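Local coordinates for protein glutamate racemase (Francisella tularensis subsp. tularensis, PDB 3OUT) that belongs to the Asp/Glu/hydantoin racemase family and holds d-glutamic acid in a pocket of its alpha/beta fold, at residues F38-I41 / A42-P45; T48-R51 / A52-Q55. One frame throughout, in Å; residues are numbered along the deposited sequence.

The two contacts follow one another along the chain, from the end of strand 35-39 into helix 51-67, with their centres about 13 Å apart. Contact 1 (38-41 with 42-45) turns the chain off the end of the strand and leads to Pro45, a member of the d-glutamic acid pocket; contact 2 (48-51 with 52-55) starts the helix. Pocket residues Tyr46 and Gly47 lie between them. Lys49 links the two directly: NZ lies 2.9 Å from Arg43 O and is hydrogen-bonded to Pro45 O, while the nearest atoms of its side chain and the ligand are about 7 Å apart. Both contacts touch the second subunit, whose Ala42 O and Ile44 O are further acceptors for this ammonium group.

Contact 1: F38-I41 / A42-P45. With DGL (D-glutamic acid), chain E.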
# COMPACT_ATOMS: atom_id res chain seq x y z
N PHE B 38 -5.60 15.37 -4.81
CA PHE B 38 -5.14 14.00 -4.56
C PHE B 38 -6.29 13.10 -4.26
O PHE B 38 -7.05 13.35 -3.32
CB PHE B 38 -4.14 13.91 -3.41
CG PHE B 38 -3.35 12.61 -3.41
CD1 PHE B 38 -2.08 12.57 -3.95
CD2 PHE B 38 -3.93 11.43 -2.97
CE1 PHE B 38 -1.39 11.37 -4.04
CE2 PHE B 38 -3.23 10.23 -3.04
CZ PHE B 38 -1.95 10.23 -3.58
N GLY B 39 -6.41 12.02 -5.01
CA GLY B 39 -7.40 11.00 -4.68
C GLY B 39 -6.75 9.64 -4.63
O GLY B 39 -6.09 9.21 -5.60
N ASP B 40 -6.93 8.94 -3.51
CA ASP B 40 -6.41 7.58 -3.30
C ASP B 40 -7.38 6.56 -3.89
O ASP B 40 -7.90 5.68 -3.20
CB ASP B 40 -6.18 7.34 -1.81
CG ASP B 40 -5.45 6.07 -1.51
OD1 ASP B 40 -4.85 5.44 -2.42
OD2 ASP B 40 -5.48 5.68 -0.30
N ILE B 41 -7.59 6.68 -5.19
CA ILE B 41 -8.55 5.83 -5.94
C ILE B 41 -8.27 4.31 -5.80
O ILE B 41 -9.19 3.50 -5.87
CB ILE B 41 -8.65 6.28 -7.43
CG1 ILE B 41 -8.82 7.80 -7.58
CG2 ILE B 41 -9.84 5.59 -8.12
CD1 ILE B 41 -9.96 8.44 -6.72
N ALA B 42 -7.01 3.93 -5.61
CA ALA B 42 -6.65 2.52 -5.45
C ALA B 42 -7.28 1.87 -4.22
O ALA B 42 -7.52 0.67 -4.22
CB ALA B 42 -5.13 2.36 -5.39
N ARG B 43 -7.56 2.66 -3.17
CA ARG B 43 -7.96 2.07 -1.87
C ARG B 43 -9.30 2.56 -1.34
O ARG B 43 -9.70 2.16 -0.24
CB ARG B 43 -6.81 2.28 -0.85
CG ARG B 43 -5.49 1.83 -1.35
CD ARG B 43 -4.36 1.90 -0.31
NE ARG B 43 -4.05 3.28 0.09
CZ ARG B 43 -2.94 3.66 0.67
NH1 ARG B 43 -1.99 2.78 1.01
NH2 ARG B 43 -2.82 4.96 1.00
N ILE B 44 -10.00 3.40 -2.10
CA ILE B 44 -11.39 3.75 -1.77
C ILE B 44 -12.29 2.50 -1.80
O ILE B 44 -12.05 1.53 -2.55
CB ILE B 44 -11.96 4.88 -2.66
CG1 ILE B 44 -11.92 4.53 -4.17
CG2 ILE B 44 -11.29 6.22 -2.32
CD1 ILE B 44 -12.59 5.63 -5.06
N PRO B 45 -13.36 2.50 -1.01
CA PRO B 45 -13.79 3.58 -0.12
C PRO B 45 -13.04 3.58 1.20
O PRO B 45 -12.61 2.53 1.70
CB PRO B 45 -15.26 3.26 0.13
CG PRO B 45 -15.28 1.77 0.10
CD PRO B 45 -14.29 1.38 -0.95
N DGL E . -14.90 9.04 -0.69
CA DGL E . -15.78 8.43 0.36
C DGL E . -15.24 7.09 0.79
O DGL E . -14.04 6.81 0.54
CB DGL E . -15.91 9.27 1.63
CG DGL E . -16.33 10.73 1.41
CD DGL E . -16.72 11.47 2.67
OE1 DGL E . -16.83 10.85 3.75
OE2 DGL E . -16.95 12.71 2.56
OXT DGL E . -15.95 6.31 1.45
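Asp40 and Arg43 form a salt bridge in which two guanidinium nitrogens converge on one carboxylate oxygen. Arg43 NE meets the syn lone pair of Asp40 OD2 at 2.8 Å, and Arg43 NH2 reaches the same OD2 at 3.0 Å from above the carboxylate plane. OD2 lies at the guanidinium edge, with the two planes 74° apart; the bend in the arginine chain at chi3 (-65°) brings that edge round. Tyr46 OH also bonds OD2 and Thr239 OG1 takes OD1, which should fix the carboxylate's rotation. In the backbone, Arg43 N donates to Asp40 O at 3.0 Å, closing a beta turn with helical angles at Ile41 and Ala42; Ile44 N adds a weak bond to the same Asp40 O, at 3.3 Å.

Ile44 CG1 packs 3.4 Å from Ile41 O. Both isoleucine side chains run alongside each other in one direction, with Ile41 CG2 4.1 Å from Ile44 CD1. A cis peptide precedes Pro45, whose CA comes within 3.3 Å of O of d-glutamic acid. The turn leaves strand 35-39 inside the parallel six-stranded sheet: Ile41 packs on Val238 of strand 234-238, and Phe57 of helix 51-67 makes a cation-pi contact with Arg43.

Contact 2: T48-R51 / A52-Q55; sequences TKSR and ATIQ
Arg51 and Gln55, one helical turn apart, meet through the arginine carbonyl, while their flat ends are carried apart. Gln55 CG lies 3.3 Å from Arg51 O; beyond CG the chain is extended, and the amide donates through NE2 to Ile83 O, whereas the Arg51 guanidinium makes a cation-pi contact with Tyr237 of the third subunit.

Ser50 is the N-cap. Its OG accepts from Thr53 N at 3.0 Å with an N-H...O angle of 160°, a capping bond; chi1 of 75° sets OG between the backbone N and the carbonyl carbon, from where it faces Thr53 N. Regular helical bonds follow, Ile54 N to Ser50 O at 3.0 Å and Gln55 N to Arg51 O, also at 3.0 Å. Asp240 OD1 of the second subunit bonds both Ser50 OG and Thr53 OG1, and Glu261 OE2 of the third subunit accepts from Arg51 N, so two carboxylates from different subunits meet the start of this helix, where its dipole would be expected to favour negative charge.

Ile54 packs mainly against the carbonyls before it, with CG1 3.3 Å from Ser50 O and CD1 3.6 Å from Lys49 O. Lys49 (N') and Ile54 (N4) stand where a hydrophobic staple would form, but of the lysine side chain only CB touches, 4.1 Å from Ile54 CG1.

The contact opens helix 51-67, which follows strand 35-39 in the chain. Within the subunit it packs on helix 78-92, where Ile54 meets Thr79 and Ile83, and Gln55 meets Ile87.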
# COMPACT_ATOMS: atom_id res chain seq x y z
N THR B 48 -15.80 2.62 4.94
CA THR B 48 -16.05 1.31 5.53
C THR B 48 -14.77 0.68 6.11
O THR B 48 -14.80 -0.50 6.43
CB THR B 48 -16.64 0.35 4.46
OG1 THR B 48 -15.72 0.21 3.39
CG2 THR B 48 -17.97 0.91 3.97
N LYS B 49 -13.69 1.46 6.26
CA LYS B 49 -12.41 0.96 6.78
C LYS B 49 -12.27 1.35 8.26
O LYS B 49 -13.05 2.15 8.77
CB LYS B 49 -11.26 1.52 5.92
CG LYS B 49 -11.33 1.28 4.38
CD LYS B 49 -11.36 -0.20 4.00
CE LYS B 49 -11.83 -0.50 2.52
NZ LYS B 49 -11.01 0.16 1.42
N SER B 50 -11.30 0.76 8.94
CA SER B 50 -11.03 1.02 10.35
C SER B 50 -10.37 2.37 10.58
O SER B 50 -9.73 2.96 9.69
CB SER B 50 -10.11 -0.04 10.95
OG SER B 50 -8.77 0.15 10.53
N ARG B 51 -10.46 2.85 11.81
CA ARG B 51 -9.76 4.09 12.16
C ARG B 51 -8.25 3.97 11.95
O ARG B 51 -7.61 4.92 11.47
CB ARG B 51 -10.05 4.48 13.58
CG ARG B 51 -11.40 5.03 13.83
CD ARG B 51 -11.42 5.16 15.35
NE ARG B 51 -12.60 5.64 16.03
CZ ARG B 51 -13.71 4.96 16.27
NH1 ARG B 51 -13.94 3.74 15.79
NH2 ARG B 51 -14.63 5.55 16.98
N ALA B 52 -7.65 2.83 12.32
CA ALA B 52 -6.18 2.66 12.23
C ALA B 52 -5.76 2.73 10.77
O ALA B 52 -4.76 3.38 10.43
CB ALA B 52 -5.73 1.34 12.88
N THR B 53 -6.53 2.12 9.90
CA THR B 53 -6.18 2.10 8.49
C THR B 53 -6.40 3.44 7.81
O THR B 53 -5.58 3.88 7.01
CB THR B 53 -6.94 0.99 7.78
OG1 THR B 53 -6.36 -0.24 8.20
CG2 THR B 53 -6.74 1.08 6.27
N ILE B 54 -7.48 4.13 8.17
CA ILE B 54 -7.73 5.46 7.63
C ILE B 54 -6.60 6.39 8.02
O ILE B 54 -6.12 7.16 7.17
CB ILE B 54 -9.10 6.03 8.02
CG1 ILE B 54 -10.22 5.19 7.35
CG2 ILE B 54 -9.17 7.52 7.65
CD1 ILE B 54 -11.59 5.36 7.99
N GLN B 55 -6.14 6.33 9.27
CA GLN B 55 -5.00 7.14 9.69
C GLN B 55 -3.71 6.82 8.93
O GLN B 55 -2.97 7.73 8.59
CB GLN B 55 -4.74 7.07 11.20
CG GLN B 55 -5.85 7.69 11.99
CD GLN B 55 -5.53 7.90 13.47
OE1 GLN B 55 -4.57 7.36 14.01
NE2 GLN B 55 -6.29 8.79 14.10